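Local coordinates for protein WbmS, polysaccharide deacetylase involved in O-antigen biosynthesis (Bordetella bronchiseptica, PDB 3HFT) that binds zinc and is a putative polysaccharide deacetylase, probably removing acetyl groups from sugars during O-antigen biosynthesis, at residues L53-D58 with H211-T216; E109-T114 with L136-E141. All blocks are in the same frame, centred on the assembly; numbering follows the deposited sequence.

Contact 1 of 2, residues L53-D58 with H211-T216. With EDO (1,2-ethanediol), chain D.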
ATOM      1  N   LEU A  53      25.461 -11.868  -0.795  1.00 32.61           N
ATOM      2  CA  LEU A  53      24.510 -12.144  -1.880  1.00 31.41           C
ATOM      3  C   LEU A  53      24.820 -13.508  -2.484  1.00 31.94           C
ATOM      4  O   LEU A  53      23.908 -14.301  -2.728  1.00 33.34           O
ATOM      5  CB  LEU A  53      24.551 -11.030  -2.947  1.00 30.79           C
ATOM      6  CG  LEU A  53      23.688 -11.240  -4.195  1.00 33.61           C
ATOM      7  CD1 LEU A  53      22.227 -11.501  -3.836  1.00 30.40           C
ATOM      8  CD2 LEU A  53      23.811 -10.023  -5.101  1.00 32.57           C
ATOM      9  N   GLN A  54      26.106 -13.814  -2.668  1.00 32.97           N
ATOM     10  CA  GLN A  54      26.478 -15.116  -3.226  1.00 33.41           C
ATOM     11  C   GLN A  54      25.968 -16.283  -2.396  1.00 31.04           C
ATOM     12  O   GLN A  54      25.553 -17.301  -2.933  1.00 32.07           O
ATOM     13  CB  GLN A  54      27.983 -15.266  -3.395  1.00 35.34           C
ATOM     14  CG  GLN A  54      28.339 -16.566  -4.166  1.00 41.27           C
ATOM     15  CD  GLN A  54      27.861 -16.528  -5.606  1.00 39.86           C
ATOM     16  OE1 GLN A  54      28.234 -15.626  -6.339  1.00 49.45           O
ATOM     17  NE2 GLN A  54      27.025 -17.486  -6.011  1.00 41.92           N
ATOM     18  N   ASP A  55      25.991 -16.144  -1.080  1.00 33.82           N
ATOM     19  CA  ASP A  55      25.525 -17.207  -0.200  1.00 33.11           C
ATOM     20  C   ASP A  55      24.046 -17.451  -0.387  1.00 33.63           C
ATOM     21  O   ASP A  55      23.590 -18.603  -0.414  1.00 34.16           O
ATOM     22  CB  ASP A  55      25.811 -16.836   1.260  1.00 33.29           C
ATOM     23  CG  ASP A  55      25.065 -17.740   2.257  1.00 37.68           C
ATOM     24  OD1 ASP A  55      25.529 -18.861   2.498  1.00 40.05           O
ATOM     25  OD2 ASP A  55      24.019 -17.334   2.785  1.00 41.84           O
ATOM     26  N   THR A  56      23.273 -16.367  -0.518  1.00 34.36           N
ATOM     27  CA  THR A  56      21.844 -16.519  -0.754  1.00 33.84           C
ATOM     28  C   THR A  56      21.585 -17.159  -2.116  1.00 33.66           C
ATOM     29  O   THR A  56      20.792 -18.074  -2.207  1.00 33.04           O
ATOM     30  CB  THR A  56      21.081 -15.201  -0.608  1.00 35.81           C
ATOM     31  OG1 THR A  56      21.293 -14.653   0.697  1.00 40.49           O
ATOM     32  CG2 THR A  56      19.584 -15.458  -0.755  1.00 34.05           C
ATOM     33  N   ILE A  57      22.224 -16.663  -3.173  1.00 33.92           N
ATOM     34  CA  ILE A  57      22.136 -17.291  -4.512  1.00 34.46           C
ATOM     35  C   ILE A  57      22.453 -18.796  -4.452  1.00 34.42           C
ATOM     36  O   ILE A  57      21.720 -19.624  -4.999  1.00 34.23           O
ATOM     37  CB  ILE A  57      23.084 -16.592  -5.535  1.00 35.74           C
ATOM     38  CG1 ILE A  57      22.576 -15.184  -5.882  1.00 33.12           C
ATOM     39  CG2 ILE A  57      23.178 -17.385  -6.848  1.00 33.56           C
ATOM     40  CD1 ILE A  57      23.577 -14.329  -6.624  1.00 33.95           C
ATOM     41  N   ASP A  58      23.542 -19.155  -3.783  1.00 34.15           N
ATOM     42  CA  ASP A  58      23.923 -20.572  -3.678  1.00 35.29           C
ATOM     43  C   ASP A  58      22.855 -21.438  -3.007  1.00 33.58           C
ATOM     44  O   ASP A  58      22.562 -22.541  -3.450  1.00 32.76           O
ATOM     45  CB  ASP A  58      25.239 -20.708  -2.935  1.00 37.36           C
ATOM     46  CG  ASP A  58      26.419 -20.164  -3.724  1.00 39.58           C
ATOM     47  OD1 ASP A  58      26.321 -20.013  -4.968  1.00 36.88           O
ATOM     48  OD2 ASP A  58      27.440 -19.878  -3.070  1.00 41.41           O
ATOM     49  N   HIS A 211      19.949 -11.162   6.184  1.00 31.57           N
ATOM     50  CA  HIS A 211      19.297 -11.958   7.241  1.00 32.75           C
ATOM     51  C   HIS A 211      19.414 -13.438   6.989  1.00 31.81           C
ATOM     52  O   HIS A 211      19.503 -14.233   7.924  1.00 31.19           O
ATOM     53  CB  HIS A 211      17.845 -11.535   7.450  1.00 32.85           C
ATOM     54  CG  HIS A 211      17.705 -10.123   7.902  1.00 33.13           C
ATOM     55  ND1 HIS A 211      18.452  -9.607   8.932  1.00 34.05           N
ATOM     56  CD2 HIS A 211      16.947  -9.105   7.437  1.00 36.62           C
ATOM     57  CE1 HIS A 211      18.140  -8.336   9.104  1.00 37.26           C
ATOM     58  NE2 HIS A 211      17.221  -8.009   8.213  1.00 33.17           N
ATOM     59  N   VAL A 212      19.426 -13.835   5.722  1.00 34.66           N
ATOM     60  CA  VAL A 212      19.654 -15.260   5.399  1.00 33.16           C
ATOM     61  C   VAL A 212      21.085 -15.618   5.826  1.00 31.93           C
ATOM     62  O   VAL A 212      21.324 -16.651   6.419  1.00 33.38           O
ATOM     63  CB  VAL A 212      19.390 -15.550   3.889  1.00 33.54           C
ATOM     64  CG1 VAL A 212      19.743 -17.003   3.504  1.00 31.10           C
ATOM     65  CG2 VAL A 212      17.895 -15.229   3.546  1.00 30.31           C
ATOM     66  N   TYR A 213      22.046 -14.762   5.524  1.00 31.62           N
ATOM     67  CA  TYR A 213      23.428 -15.022   5.914  1.00 30.49           C
ATOM     68  C   TYR A 213      23.620 -15.163   7.427  1.00 30.58           C
ATOM     69  O   TYR A 213      24.321 -16.058   7.880  1.00 32.63           O
ATOM     70  CB  TYR A 213      24.354 -13.923   5.383  1.00 31.43           C
ATOM     71  CG  TYR A 213      25.802 -14.335   5.427  1.00 32.49           C
ATOM     72  CD1 TYR A 213      26.383 -15.046   4.367  1.00 32.91           C
ATOM     73  CD2 TYR A 213      26.586 -14.070   6.536  1.00 31.38           C
ATOM     74  CE1 TYR A 213      27.697 -15.438   4.402  1.00 31.41           C
ATOM     75  CE2 TYR A 213      27.897 -14.500   6.583  1.00 31.19           C
ATOM     76  CZ  TYR A 213      28.439 -15.173   5.507  1.00 33.93           C
ATOM     77  OH  TYR A 213      29.745 -15.561   5.539  1.00 34.14           O
HETATM   78  N   MSE A 214      23.022 -14.270   8.201  1.00 30.98           N
HETATM   79  CA  MSE A 214      23.190 -14.286   9.669  1.00 33.72           C
HETATM   80  C   MSE A 214      22.134 -15.120  10.379  1.00 31.43           C
HETATM   81  O   MSE A 214      22.188 -15.249  11.598  1.00 32.42           O
HETATM   82  CB  MSE A 214      23.110 -12.865  10.252  1.00 33.23           C
HETATM   83  CG  MSE A 214      24.102 -11.868   9.606  1.00 41.67           C
HETATM   84 SE   MSE A 214      24.052 -10.170  10.573  0.75 37.41          SE
HETATM   85  CE  MSE A 214      24.806 -10.678  11.686  1.00 23.92           C
ATOM     86  N   ASN A 215      21.170 -15.653   9.633  1.00 33.20           N
ATOM     87  CA  ASN A 215      20.073 -16.439  10.219  1.00 31.86           C
ATOM     88  C   ASN A 215      19.375 -15.629  11.287  1.00 33.04           C
ATOM     89  O   ASN A 215      19.025 -16.124  12.362  1.00 32.01           O
ATOM     90  CB  ASN A 215      20.550 -17.778  10.763  1.00 30.86           C
ATOM     91  CG  ASN A 215      19.397 -18.686  11.218  1.00 34.50           C
ATOM     92  OD1 ASN A 215      18.307 -18.681  10.632  1.00 33.21           O
ATOM     93  ND2 ASN A 215      19.645 -19.470  12.260  1.00 30.50           N
ATOM     94  N   THR A 216      19.104 -14.383  10.939  1.00 33.17           N
ATOM     95  CA  THR A 216      18.531 -13.427  11.878  1.00 34.78           C
ATOM     96  C   THR A 216      17.207 -13.886  12.497  1.00 35.23           C
ATOM     97  O   THR A 216      16.251 -14.216  11.793  1.00 34.97           O
ATOM     98  CB  THR A 216      18.255 -12.077  11.199  1.00 36.28           C
ATOM     99  OG1 THR A 216      19.461 -11.606  10.609  1.00 34.11           O
ATOM    100  CG2 THR A 216      17.692 -11.049  12.191  1.00 31.46           C
TER
HETATM  101  C1  EDO D 259      17.022  -4.595   7.141  1.00 54.81           C
HETATM  102  O1  EDO D 259      16.228  -5.459   7.957  1.00 39.94           O
HETATM  103  C2  EDO D 259      17.483  -5.347   5.888  1.00 61.80           C
HETATM  104  O2  EDO D 259      17.783  -4.432   4.819  1.00 64.92           O
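D55 packs against Y213 and T56 against V212, joining helix 50-63 to helix 209-214 in a polysaccharide deacetylase fold. Helix 50-63 lies on strand 67-71 of the parallel sheet through W69, and helix 209-214 comes directly after strand 203-207. The backbones come close, with T56 CA 6.7 Å from V212 CA, and the contact itself is van der Waals.

This packing has two pieces. D55 CB lies in the plane of the Y213 ring, at its edge, 3.6 Å from Y213 CD1, and the carboxylate plane stands 80° from the ring. Y213 reaches this place because its CG is anti to the backbone N (chi1 -164°), swinging the ring to helix 50-63. At T56 the hydroxyl rather than the methyl faces V212, T56 OG1 lying 3.8 Å from V212 CB, and these two side chains cross at about a right angle.

The polar groups look beyond the pair. D55 OD2 forms a salt bridge with R246, whose NH1 also bonds to V212 O, so one guanidinium bridges both helices. R239 lies against Y213 as a cation-pi partner.

Helix 209-214 ends in a Schellman motif: N215 has positive phi, T216 N bonds to H211 O at 3.0 Å, and the bond from N215 N to V212 O is weak. Next to this turn the H211 imidazole is held at both nitrogens. H211 ND1 pairs with T216 OG1 at 2.8 Å. H211 NE2 donates almost straight (174°), over 2.7 Å, to O1 of an ethanediol, probably from the crystallisation liquor, that also bonds to D180 and to the zinc ligand D46.

Contact 2 of 2, residues E109-T114 with L136-E141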
ATOM      1  N   GLU A 109      14.540  10.719 -11.612  1.00 36.95           N
ATOM      2  CA  GLU A 109      15.975  10.553 -11.730  1.00 36.29           C
ATOM      3  C   GLU A 109      16.411   9.269 -11.048  1.00 36.24           C
ATOM      4  O   GLU A 109      17.205   8.507 -11.613  1.00 34.81           O
ATOM      5  CB  GLU A 109      16.729  11.732 -11.115  1.00 34.29           C
ATOM      6  CG  GLU A 109      16.542  13.075 -11.837  1.00 39.34           C
ATOM      7  CD  GLU A 109      15.378  13.907 -11.317  1.00 45.31           C
ATOM      8  OE1 GLU A 109      14.465  13.364 -10.656  1.00 40.49           O
ATOM      9  OE2 GLU A 109      15.371  15.127 -11.589  1.00 52.60           O
ATOM     10  N   ILE A 110      15.888   9.027  -9.847  1.00 35.56           N
ATOM     11  CA  ILE A 110      16.271   7.834  -9.075  1.00 35.22           C
ATOM     12  C   ILE A 110      15.807   6.532  -9.757  1.00 36.25           C
ATOM     13  O   ILE A 110      16.551   5.544  -9.820  1.00 34.22           O
ATOM     14  CB  ILE A 110      15.740   7.910  -7.604  1.00 35.14           C
ATOM     15  CG1 ILE A 110      16.444   9.029  -6.811  1.00 36.95           C
ATOM     16  CG2 ILE A 110      15.919   6.562  -6.883  1.00 33.64           C
ATOM     17  CD1 ILE A 110      15.777   9.374  -5.479  1.00 33.57           C
ATOM     18  N   LEU A 111      14.575   6.542 -10.247  1.00 34.60           N
ATOM     19  CA  LEU A 111      13.990   5.395 -10.919  1.00 35.21           C
ATOM     20  C   LEU A 111      14.750   5.076 -12.186  1.00 35.64           C
ATOM     21  O   LEU A 111      15.062   3.924 -12.443  1.00 37.92           O
ATOM     22  CB  LEU A 111      12.522   5.665 -11.266  1.00 35.22           C
ATOM     23  CG  LEU A 111      11.730   4.607 -12.061  1.00 35.24           C
ATOM     24  CD1 LEU A 111      11.760   3.190 -11.355  1.00 31.71           C
ATOM     25  CD2 LEU A 111      10.257   5.087 -12.331  1.00 34.69           C
ATOM     26  N   ASP A 112      15.025   6.095 -12.988  1.00 36.59           N
ATOM     27  CA  ASP A 112      15.742   5.886 -14.237  1.00 38.83           C
ATOM     28  C   ASP A 112      17.150   5.348 -13.984  1.00 37.92           C
ATOM     29  O   ASP A 112      17.604   4.456 -14.685  1.00 37.80           O
ATOM     30  CB  ASP A 112      15.773   7.166 -15.058  1.00 37.99           C
ATOM     31  CG  ASP A 112      14.412   7.487 -15.709  1.00 43.90           C
ATOM     32  OD1 ASP A 112      13.528   6.587 -15.819  1.00 39.91           O
ATOM     33  OD2 ASP A 112      14.246   8.659 -16.118  1.00 45.50           O
ATOM     34  N   ARG A 113      17.829   5.856 -12.964  1.00 38.74           N
ATOM     35  CA  ARG A 113      19.141   5.323 -12.632  1.00 37.51           C
ATOM     36  C   ARG A 113      19.069   3.876 -12.203  1.00 35.93           C
ATOM     37  O   ARG A 113      19.901   3.080 -12.594  1.00 33.43           O
ATOM     38  CB  ARG A 113      19.816   6.115 -11.521  1.00 39.32           C
ATOM     39  CG  ARG A 113      20.664   7.244 -11.988  1.00 45.18           C
ATOM     40  CD  ARG A 113      21.675   7.599 -10.916  1.00 49.30           C
ATOM     41  NE  ARG A 113      21.044   7.986  -9.660  1.00 50.73           N
ATOM     42  CZ  ARG A 113      20.515   9.185  -9.422  1.00 43.09           C
ATOM     43  NH1 ARG A 113      20.511  10.106 -10.353  1.00 47.70           N
ATOM     44  NH2 ARG A 113      19.960   9.450  -8.247  1.00 52.88           N
ATOM     45  N   THR A 114      18.084   3.533 -11.380  1.00 35.67           N
ATOM     46  CA  THR A 114      17.933   2.154 -10.902  1.00 34.43           C
ATOM     47  C   THR A 114      17.625   1.185 -12.049  1.00 35.15           C
ATOM     48  O   THR A 114      18.110   0.043 -12.077  1.00 34.32           O
ATOM     49  CB  THR A 114      16.802   2.061  -9.872  1.00 36.22           C
ATOM     50  OG1 THR A 114      16.965   3.103  -8.898  1.00 36.02           O
ATOM     51  CG2 THR A 114      16.795   0.696  -9.191  1.00 29.22           C
ATOM     52  N   LEU A 136       3.625   4.830  -9.100  1.00 34.02           N
ATOM     53  CA  LEU A 136       3.093   3.725  -9.913  1.00 33.68           C
ATOM     54  C   LEU A 136       2.870   4.175 -11.361  1.00 34.88           C
ATOM     55  O   LEU A 136       3.123   3.408 -12.267  1.00 34.90           O
ATOM     56  CB  LEU A 136       1.817   3.146  -9.335  1.00 34.58           C
ATOM     57  CG  LEU A 136       2.030   1.957  -8.376  1.00 36.17           C
ATOM     58  CD1 LEU A 136       2.964   2.320  -7.234  1.00 40.48           C
ATOM     59  CD2 LEU A 136       0.694   1.450  -7.879  1.00 38.63           C
ATOM     60  N   ASN A 137       2.434   5.410 -11.577  1.00 36.66           N
ATOM     61  CA  ASN A 137       2.276   5.933 -12.958  1.00 36.18           C
ATOM     62  C   ASN A 137       3.623   5.913 -13.677  1.00 34.58           C
ATOM     63  O   ASN A 137       3.726   5.508 -14.843  1.00 34.45           O
ATOM     64  CB  ASN A 137       1.722   7.377 -12.952  1.00 36.83           C
ATOM     65  CG  ASN A 137       0.233   7.451 -12.620  1.00 41.84           C
ATOM     66  OD1 ASN A 137      -0.465   6.446 -12.589  1.00 48.38           O
ATOM     67  ND2 ASN A 137      -0.260   8.661 -12.380  1.00 46.89           N
HETATM   68  N   MSE A 138       4.662   6.349 -12.981  0.50 34.32           N
HETATM   69  CA  MSE A 138       5.980   6.409 -13.569  0.50 35.70           C
HETATM   70  C   MSE A 138       6.567   5.017 -13.784  0.50 34.98           C
HETATM   71  O   MSE A 138       7.308   4.802 -14.753  0.50 34.03           O
HETATM   72  CB  MSE A 138       6.914   7.293 -12.732  0.50 34.83           C
HETATM   73  CG  MSE A 138       6.658   8.810 -12.917  0.50 38.95           C
HETATM   74 SE   MSE A 138       8.080   9.891 -12.152  0.38 41.02          SE
HETATM   75  CE  MSE A 138       9.361   8.554 -12.251  0.50 31.92           C
ATOM     76  N   PHE A 139       6.257   4.077 -12.887  1.00 34.55           N
ATOM     77  CA  PHE A 139       6.677   2.691 -13.072  1.00 34.27           C
ATOM     78  C   PHE A 139       6.104   2.204 -14.403  1.00 35.34           C
ATOM     79  O   PHE A 139       6.820   1.671 -15.250  1.00 34.53           O
ATOM     80  CB  PHE A 139       6.110   1.769 -11.980  1.00 33.35           C
ATOM     81  CG  PHE A 139       6.791   1.867 -10.630  1.00 35.64           C
ATOM     82  CD1 PHE A 139       8.040   2.424 -10.473  1.00 34.35           C
ATOM     83  CD2 PHE A 139       6.209   1.247  -9.542  1.00 32.86           C
ATOM     84  CE1 PHE A 139       8.658   2.435  -9.208  1.00 36.55           C
ATOM     85  CE2 PHE A 139       6.815   1.255  -8.308  1.00 37.51           C
ATOM     86  CZ  PHE A 139       8.047   1.869  -8.147  1.00 31.50           C
ATOM     87  N   GLY A 140       4.808   2.435 -14.581  1.00 36.04           N
ATOM     88  CA  GLY A 140       4.081   2.000 -15.775  1.00 37.25           C
ATOM     89  C   GLY A 140       4.564   2.609 -17.077  1.00 37.74           C
ATOM     90  O   GLY A 140       4.687   1.916 -18.066  1.00 36.91           O
ATOM     91  N   GLU A 141       4.849   3.900 -17.063  1.00 37.49           N
ATOM     92  CA  GLU A 141       5.430   4.571 -18.220  1.00 40.53           C
ATOM     93  C   GLU A 141       6.757   3.917 -18.599  1.00 38.45           C
ATOM     94  O   GLU A 141       7.073   3.846 -19.759  1.00 35.47           O
ATOM     95  CB  GLU A 141       5.735   6.033 -17.918  1.00 40.52           C
ATOM     96  CG  GLU A 141       4.555   6.941 -17.660  1.00 50.09           C
ATOM     97  CD  GLU A 141       4.983   8.306 -17.074  1.00 51.85           C
ATOM     98  OE1 GLU A 141       6.215   8.604 -17.021  1.00 60.07           O
ATOM     99  OE2 GLU A 141       4.071   9.073 -16.664  1.00 74.37           O
TER
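L111 reaches between M138 and F139. L111 CD2 lies 3.6 Å from M138 CE in one of two conformers of the selenomethionine, so this touch is doubtful. The other branch, L111 CD1, approaches the edge of the F139 ring near its plane, 3.8 Å from F139 CE1; it therefore abuts the rim rather than stacking on a face. L111 CD2 also touches that ring edge, 3.9 Å from F139 CD1. With 8.1 Å between L111 CA and F139 CA, the backbones stay apart and the L111 side chain bridges the gap, L111 CD2 also reaching M138 O at 3.8 Å.

Torsions account for the fit. L111 CG is anti to the backbone N (chi1 176°), which extends the fork to helix 133-141. F139 starts from a bond directed away from helix 107-115, yet its ring edge still arrives at L111.

Farther out, R142 ties the same helices: just past the end of helix 133-141, it forms a salt bridge with D112 OD1 and a weak hydrogen bond to M138 O. Within helix 107-115, I110 O takes both T114 N at 3.0 Å and T114 OG1 at 2.6 Å, from opposite faces of its carbonyl plane. Beside helix 133-141, N137 OD1 bonds to T167, while F139 also packs on S126, L144 and D147.

The result is a small apolar helix-helix interface beside strand 146-147 of the mixed sheet in this polysaccharide deacetylase domain.

From the N terminus the chain passes strand 39-44, carrying zinc ligand D46 just beyond it, and enters helix 50-63, the first half of contact 1. It then runs through strands 67-71 and 87-91 and past H92 to helix 107-115. Contact 2 closes a short loop with helix 133-141, spanning 21 residues that include the third ligand, H127. Only after strands 163-164, 171-172 and 203-207 does the chain reach helix 209-214 and close contact 1, with 152 residues between its segments. Contact 2 is therefore nested inside contact 1. Their centres are 29 Å apart, on opposite sides of the chain's centre: one contact lies by the parallel sheet, the other joins helices beside the mixed sheet.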